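Uncharacterized protein (PDB 2NSF) probably catalyses the mycothiol-dependent isomerization of maleylpyruvate as a zinc-binding enzyme. Local coordinates at residues T22-D26 and E156-S162; L38-Y43 and V165-A169. One frame throughout, in Å; residues are numbered along the deposited sequence.

Contact 1 of 2, residues T22-D26 and E156-S162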
loop_
_atom_site.group_PDB
_atom_site.type_symbol
_atom_site.label_atom_id
_atom_site.label_comp_id
_atom_site.label_asym_id
_atom_site.label_seq_id
_atom_site.Cartn_x
_atom_site.Cartn_y
_atom_site.Cartn_z
ATOM N N THR A 22 -4.588 -3.492 -18.289
ATOM C CA THR A 22 -3.278 -3.540 -17.834
ATOM C C THR A 22 -3.055 -3.244 -16.349
ATOM O O THR A 22 -3.909 -2.696 -15.637
ATOM C CB THR A 22 -2.434 -2.703 -18.889
ATOM O OG1 THR A 22 -1.293 -2.126 -18.301
ATOM C CG2 THR A 22 -3.340 -1.647 -19.586
ATOM N N THR A 23 -1.925 -3.754 -15.878
ATOM C CA THR A 23 -1.549 -3.607 -14.494
ATOM C C THR A 23 -0.555 -2.482 -14.380
ATOM O O THR A 23 0.021 -2.023 -15.366
ATOM C CB THR A 23 -0.874 -4.876 -13.944
ATOM O OG1 THR A 23 0.445 -4.989 -14.492
ATOM C CG2 THR A 23 -1.676 -6.112 -14.305
ATOM N N PHE A 24 -0.360 -2.057 -13.145
ATOM C CA PHE A 24 0.566 -0.992 -12.830
ATOM C C PHE A 24 1.940 -1.319 -13.406
ATOM O O PHE A 24 2.628 -0.455 -13.949
ATOM C CB PHE A 24 0.665 -0.871 -11.312
ATOM C CG PHE A 24 1.492 0.280 -10.846
ATOM C CD1 PHE A 24 0.915 1.522 -10.629
ATOM C CD2 PHE A 24 2.857 0.125 -10.627
ATOM C CE1 PHE A 24 1.687 2.602 -10.188
ATOM C CE2 PHE A 24 3.637 1.192 -10.191
ATOM C CZ PHE A 24 3.052 2.433 -9.973
ATOM N N HIS A 25 2.328 -2.583 -13.289
ATOM C CA HIS A 25 3.634 -3.036 -13.748
ATOM C C HIS A 25 3.906 -2.890 -15.245
ATOM O O HIS A 25 5.057 -2.701 -15.647
ATOM C CB HIS A 25 3.846 -4.487 -13.311
ATOM C CG HIS A 25 3.575 -4.719 -11.855
ATOM N ND1 HIS A 25 4.232 -4.031 -10.857
ATOM C CD2 HIS A 25 2.707 -5.548 -11.230
ATOM C CE1 HIS A 25 3.778 -4.424 -9.680
ATOM N NE2 HIS A 25 2.850 -5.344 -9.879
ATOM N N ASP A 26 2.861 -2.966 -16.066
ATOM C CA ASP A 26 3.009 -2.848 -17.520
ATOM C C ASP A 26 3.125 -1.394 -17.967
ATOM O O ASP A 26 3.473 -1.117 -19.116
ATOM C CB ASP A 26 1.810 -3.466 -18.246
ATOM C CG ASP A 26 1.529 -4.889 -17.819
ATOM O OD1 ASP A 26 2.459 -5.727 -17.861
ATOM O OD2 ASP A 26 0.366 -5.170 -17.450
ATOM N N GLU A 156 10.175 -1.432 -8.598
ATOM C CA GLU A 156 9.066 -1.913 -7.778
ATOM C C GLU A 156 8.722 -0.904 -6.678
ATOM O O GLU A 156 7.601 -0.900 -6.172
ATOM C CB GLU A 156 9.425 -3.255 -7.135
ATOM C CG GLU A 156 8.250 -4.026 -6.535
ATOM C CD GLU A 156 7.496 -4.847 -7.573
ATOM O OE1 GLU A 156 7.958 -4.907 -8.733
ATOM O OE2 GLU A 156 6.449 -5.440 -7.226
ATOM N N THR A 157 9.679 -0.055 -6.310
ATOM C CA THR A 157 9.429 0.933 -5.258
ATOM C C THR A 157 8.331 1.908 -5.663
ATOM O O THR A 157 7.658 2.477 -4.809
ATOM C CB THR A 157 10.695 1.746 -4.904
ATOM O OG1 THR A 157 11.137 2.481 -6.052
ATOM C CG2 THR A 157 11.808 0.821 -4.422
ATOM N N LEU A 158 8.153 2.108 -6.965
ATOM C CA LEU A 158 7.108 3.010 -7.437
ATOM C C LEU A 158 5.751 2.392 -7.099
ATOM O O LEU A 158 4.825 3.087 -6.678
ATOM C CB LEU A 158 7.234 3.225 -8.947
ATOM C CG LEU A 158 8.526 3.907 -9.418
ATOM C CD1 LEU A 158 8.615 3.823 -10.931
ATOM C CD2 LEU A 158 8.558 5.361 -8.950
ATOM N N TRP A 159 5.646 1.080 -7.275
ATOM C CA TRP A 159 4.412 0.361 -6.972
ATOM C C TRP A 159 4.233 0.260 -5.460
ATOM O O TRP A 159 3.151 0.503 -4.923
ATOM C CB TRP A 159 4.461 -1.049 -7.574
ATOM C CG TRP A 159 3.431 -1.995 -7.000
ATOM C CD1 TRP A 159 3.675 -3.168 -6.346
ATOM C CD2 TRP A 159 2.004 -1.840 -7.022
ATOM N NE1 TRP A 159 2.494 -3.755 -5.959
ATOM C CE2 TRP A 159 1.451 -2.961 -6.362
ATOM C CE3 TRP A 159 1.136 -0.865 -7.537
ATOM C CZ2 TRP A 159 0.071 -3.137 -6.199
ATOM C CZ3 TRP A 159 -0.244 -1.041 -7.375
ATOM C CH2 TRP A 159 -0.758 -2.168 -6.713
ATOM N N MET A 160 5.308 -0.102 -4.773
ATOM C CA MET A 160 5.249 -0.244 -3.324
ATOM C C MET A 160 4.811 1.050 -2.653
ATOM O O MET A 160 3.971 1.035 -1.753
ATOM C CB MET A 160 6.614 -0.683 -2.795
ATOM C CG MET A 160 7.018 -2.069 -3.263
ATOM S SD MET A 160 8.782 -2.368 -3.073
ATOM C CE MET A 160 8.868 -2.756 -1.348
ATOM N N ARG A 161 5.370 2.172 -3.086
ATOM C CA ARG A 161 4.989 3.447 -2.488
ATOM C C ARG A 161 3.534 3.771 -2.825
ATOM O O ARG A 161 2.796 4.272 -1.975
ATOM C CB ARG A 161 5.906 4.568 -2.970
ATOM C CG ARG A 161 5.630 5.919 -2.304
ATOM C CD ARG A 161 5.803 5.851 -0.783
ATOM N NE ARG A 161 5.706 7.176 -0.175
ATOM C CZ ARG A 161 5.694 7.404 1.135
ATOM N NH1 ARG A 161 5.771 6.393 1.992
ATOM N NH2 ARG A 161 5.598 8.646 1.591
ATOM N N SER A 162 3.119 3.481 -4.053
ATOM C CA SER A 162 1.740 3.743 -4.459
ATOM C C SER A 162 0.748 3.000 -3.561
ATOM O O SER A 162 -0.273 3.564 -3.164
ATOM C CB SER A 162 1.521 3.339 -5.924
ATOM O OG SER A 162 2.235 4.196 -6.806
HETATM O O HOH W 1 6.750 -3.025 -10.569
#
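F24 lays one face of its ring against W159, and with H25 the two form an aromatic cluster that closes the loop ahead of helix 29-49 onto the first turns of helix 156-171, two members of the four-helix bundle completed by helices 66-89 and 114-133. Most of the close packing is made by F24. With CG anti to the backbone N (chi1 -174°), the phenyl group reaches straight across to the helix, where its CE2 lies 3.4 Å from W159 CA. W159 CE3 sits over the phenyl face, toward its rim, 3.5 Å from F24 CG; the ring planes are inclined at 46°, neither stacked nor edge-to-face. Beyond them F24 CZ reaches S162 OG at 3.7 Å, while L158 CB borders the same end of the ring. R32 and L35 of helix 29-49 also touch F24, so this residue is buried between two helices.

H25 makes the looser, exposed side. It meets the indole in a T-shaped (edge-to-face) arrangement, its CE1 edge over the five-membered ring with planes at 73° and centroids 4.7 Å apart. A water also joins it to the helix: water 1 bridges H25 ND1 and E156 OE1, donating to the carboxylate. The indole's polar edge is satisfied by E192 of helix 183-199, which accepts from W159 NE1, and T188 and L189 of that helix also touch the tryptophan side chain. Near the CZ end of the phenyl ring, the S162 hydroxyl is turned back on its own helix and donates to L158 O at 2.8 Å. That carbonyl also accepts from S162 N, and the two donors arrive from opposite faces of its plane.

Contact 2 of 2, residues L38-Y43 and V165-A169. With ZN (zinc ion), chain E.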
loop_
_atom_site.group_PDB
_atom_site.type_symbol
_atom_site.label_atom_id
_atom_site.label_comp_id
_atom_site.label_asym_id
_atom_site.label_seq_id
_atom_site.Cartn_x
_atom_site.Cartn_y
_atom_site.Cartn_z
ATOM N N LEU A 38 0.969 11.331 -7.558
ATOM C CA LEU A 38 -0.439 11.689 -7.390
ATOM C C LEU A 38 -0.982 11.126 -6.080
ATOM O O LEU A 38 -1.720 11.802 -5.357
ATOM C CB LEU A 38 -1.268 11.151 -8.561
ATOM C CG LEU A 38 -1.176 11.951 -9.864
ATOM C CD1 LEU A 38 -1.862 11.190 -10.985
ATOM C CD2 LEU A 38 -1.818 13.322 -9.668
ATOM N N GLY A 39 -0.621 9.882 -5.788
ATOM C CA GLY A 39 -1.074 9.252 -4.562
ATOM C C GLY A 39 -0.520 9.950 -3.337
ATOM O O GLY A 39 -1.197 10.068 -2.314
ATOM N N THR A 40 0.721 10.412 -3.438
ATOM C CA THR A 40 1.359 11.100 -2.325
ATOM C C THR A 40 0.662 12.434 -2.079
ATOM O O THR A 40 0.398 12.795 -0.935
ATOM C CB THR A 40 2.856 11.341 -2.596
ATOM O OG1 THR A 40 3.504 10.084 -2.843
ATOM C CG2 THR A 40 3.511 12.008 -1.391
ATOM N N SER A 41 0.338 13.156 -3.150
ATOM C CA SER A 41 -0.350 14.437 -2.995
ATOM C C SER A 41 -1.739 14.213 -2.408
ATOM O O SER A 41 -2.222 15.020 -1.617
ATOM C CB SER A 41 -0.463 15.159 -4.338
ATOM O OG SER A 41 0.814 15.520 -4.835
ATOM N N HIS A 42 -2.371 13.110 -2.806
ATOM C CA HIS A 42 -3.698 12.737 -2.321
ATOM C C HIS A 42 -3.613 12.458 -0.823
ATOM O O HIS A 42 -4.434 12.937 -0.035
ATOM C CB HIS A 42 -4.179 11.494 -3.084
ATOM C CG HIS A 42 -5.466 10.920 -2.581
ATOM N ND1 HIS A 42 -6.659 11.611 -2.614
ATOM C CD2 HIS A 42 -5.755 9.698 -2.072
ATOM C CE1 HIS A 42 -7.626 10.840 -2.148
ATOM N NE2 HIS A 42 -7.103 9.673 -1.813
ATOM N N TYR A 43 -2.609 11.681 -0.428
ATOM C CA TYR A 43 -2.396 11.368 0.978
ATOM C C TYR A 43 -2.126 12.664 1.762
ATOM O O TYR A 43 -2.700 12.886 2.827
ATOM C CB TYR A 43 -1.199 10.416 1.127
ATOM C CG TYR A 43 -0.775 10.182 2.561
ATOM C CD1 TYR A 43 -1.388 9.205 3.345
ATOM C CD2 TYR A 43 0.219 10.965 3.144
ATOM C CE1 TYR A 43 -1.017 9.013 4.680
ATOM C CE2 TYR A 43 0.595 10.786 4.474
ATOM C CZ TYR A 43 -0.025 9.810 5.231
ATOM O OH TYR A 43 0.341 9.623 6.543
ATOM N N VAL A 165 0.638 5.091 -0.130
ATOM C CA VAL A 165 -0.037 6.380 -0.139
ATOM C C VAL A 165 -1.510 6.357 -0.530
ATOM O O VAL A 165 -2.313 7.068 0.069
ATOM C CB VAL A 165 0.719 7.413 -1.023
ATOM C CG1 VAL A 165 2.058 7.760 -0.375
ATOM C CG2 VAL A 165 0.937 6.865 -2.422
ATOM N N TRP A 166 -1.879 5.543 -1.514
ATOM C CA TRP A 166 -3.279 5.500 -1.917
ATOM C C TRP A 166 -4.167 4.828 -0.885
ATOM O O TRP A 166 -5.313 5.238 -0.687
ATOM C CB TRP A 166 -3.438 4.802 -3.273
ATOM C CG TRP A 166 -3.028 5.655 -4.435
ATOM C CD1 TRP A 166 -1.895 5.534 -5.184
ATOM C CD2 TRP A 166 -3.755 6.766 -4.980
ATOM N NE1 TRP A 166 -1.871 6.498 -6.167
ATOM C CE2 TRP A 166 -3.000 7.269 -6.062
ATOM C CE3 TRP A 166 -4.971 7.387 -4.656
ATOM C CZ2 TRP A 166 -3.420 8.367 -6.828
ATOM C CZ3 TRP A 166 -5.391 8.485 -5.419
ATOM C CH2 TRP A 166 -4.615 8.961 -6.491
ATOM N N ILE A 167 -3.652 3.800 -0.216
ATOM C CA ILE A 167 -4.446 3.118 0.785
ATOM C C ILE A 167 -4.393 3.812 2.142
ATOM O O ILE A 167 -5.425 3.982 2.787
ATOM C CB ILE A 167 -4.018 1.651 0.965
ATOM C CG1 ILE A 167 -4.208 0.893 -0.357
ATOM C CG2 ILE A 167 -4.846 1.009 2.072
ATOM C CD1 ILE A 167 -3.700 -0.541 -0.333
ATOM N N HIS A 168 -3.207 4.212 2.591
ATOM C CA HIS A 168 -3.130 4.880 3.882
ATOM C C HIS A 168 -3.829 6.231 3.873
ATOM O O HIS A 168 -4.132 6.780 4.928
ATOM C CB HIS A 168 -1.680 5.001 4.354
ATOM C CG HIS A 168 -1.101 3.695 4.805
ATOM N ND1 HIS A 168 -1.834 2.776 5.520
ATOM C CD2 HIS A 168 0.127 3.152 4.638
ATOM C CE1 HIS A 168 -1.086 1.716 5.774
ATOM N NE2 HIS A 168 0.106 1.921 5.250
ATOM N N ALA A 169 -4.098 6.767 2.687
ATOM C CA ALA A 169 -4.817 8.037 2.600
ATOM C C ALA A 169 -6.203 7.776 3.185
ATOM O O ALA A 169 -6.782 8.631 3.856
ATOM C CB ALA A 169 -4.929 8.488 1.152
HETATM ZN ZN ZN E . 1.733 0.530 5.271
HETATM O O HOH W 2 -7.636 6.889 -1.361
HETATM O O HOH W 3 3.004 -1.195 4.831
HETATM O O HOH W 4 0.203 -0.847 3.974
#
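H42 extends from its helix with chi1 at 174°, bringing one face of its imidazole to W166 CZ3; the planes of the imidazole and the six-membered ring are inclined at 30° but slid so far that they hardly overlap. H42 CD2 also touches A169 CB at 3.5 Å, while water 2, in the plane of the imidazole, joins H42 NE2 to W166 O. W166 has CG anti to its carbonyl carbon, which swings the indole across to the neighbouring helix. Its NE1 donates to L35 O, fixing the rotation of the ring, and L38 CB packs against W166 CZ2, 3.9 Å away. G39 faces the indole too, but its CA is modelled implausibly close, so the detail is doubtful.

Helices 29-49 and 156-171 run nearly parallel here, as neighbours in a bundle of four, their local axes 8.2 Å apart and crossing at 19°. Their CA atoms come nearest at the pairs G39–W166 and Y43–A169. V165 points its CB at G39 O, 3.5 Å away. Its CG1 makes only van der Waals contact with T40 OG1, which is hydrogen-bonded to A36 O of its own helix. Y43 fills the next turn: the edge of its ring lies along the backbone of H168 and A169, with CE1 3.8 Å from H168 O, and its side chain also touches I70 and V73 of helix 66-89. H168 leads its imidazole away from this interface to the zinc ion, bound by NE2 at 2.1 Å, while ND1 donates to D171 OD2, a second-shell carboxylate that orients the ring.

Overall arrangement
Helix 156-171 takes part in both contacts, whose centres lie 14 Å apart: contact 1 joins its first turns to the loop leading into helix 29-49, and contact 2 joins its later turns to that same helix. Their segments alternate along the chain. Between 156-162 and 165-169 comes E164, which binds zinc together with H168 and with H72 from helix 66-89. Contact 2 therefore includes a metal ligand, whereas in contact 1 the side chain of S162 is about 12 Å from the zinc ion and about 7 Å from the side chain of E164. Waters 3 and 4 are also zinc ligands, and a bound glycerol, probably a crystallisation additive, lies about 3 Å from the H168 side chain.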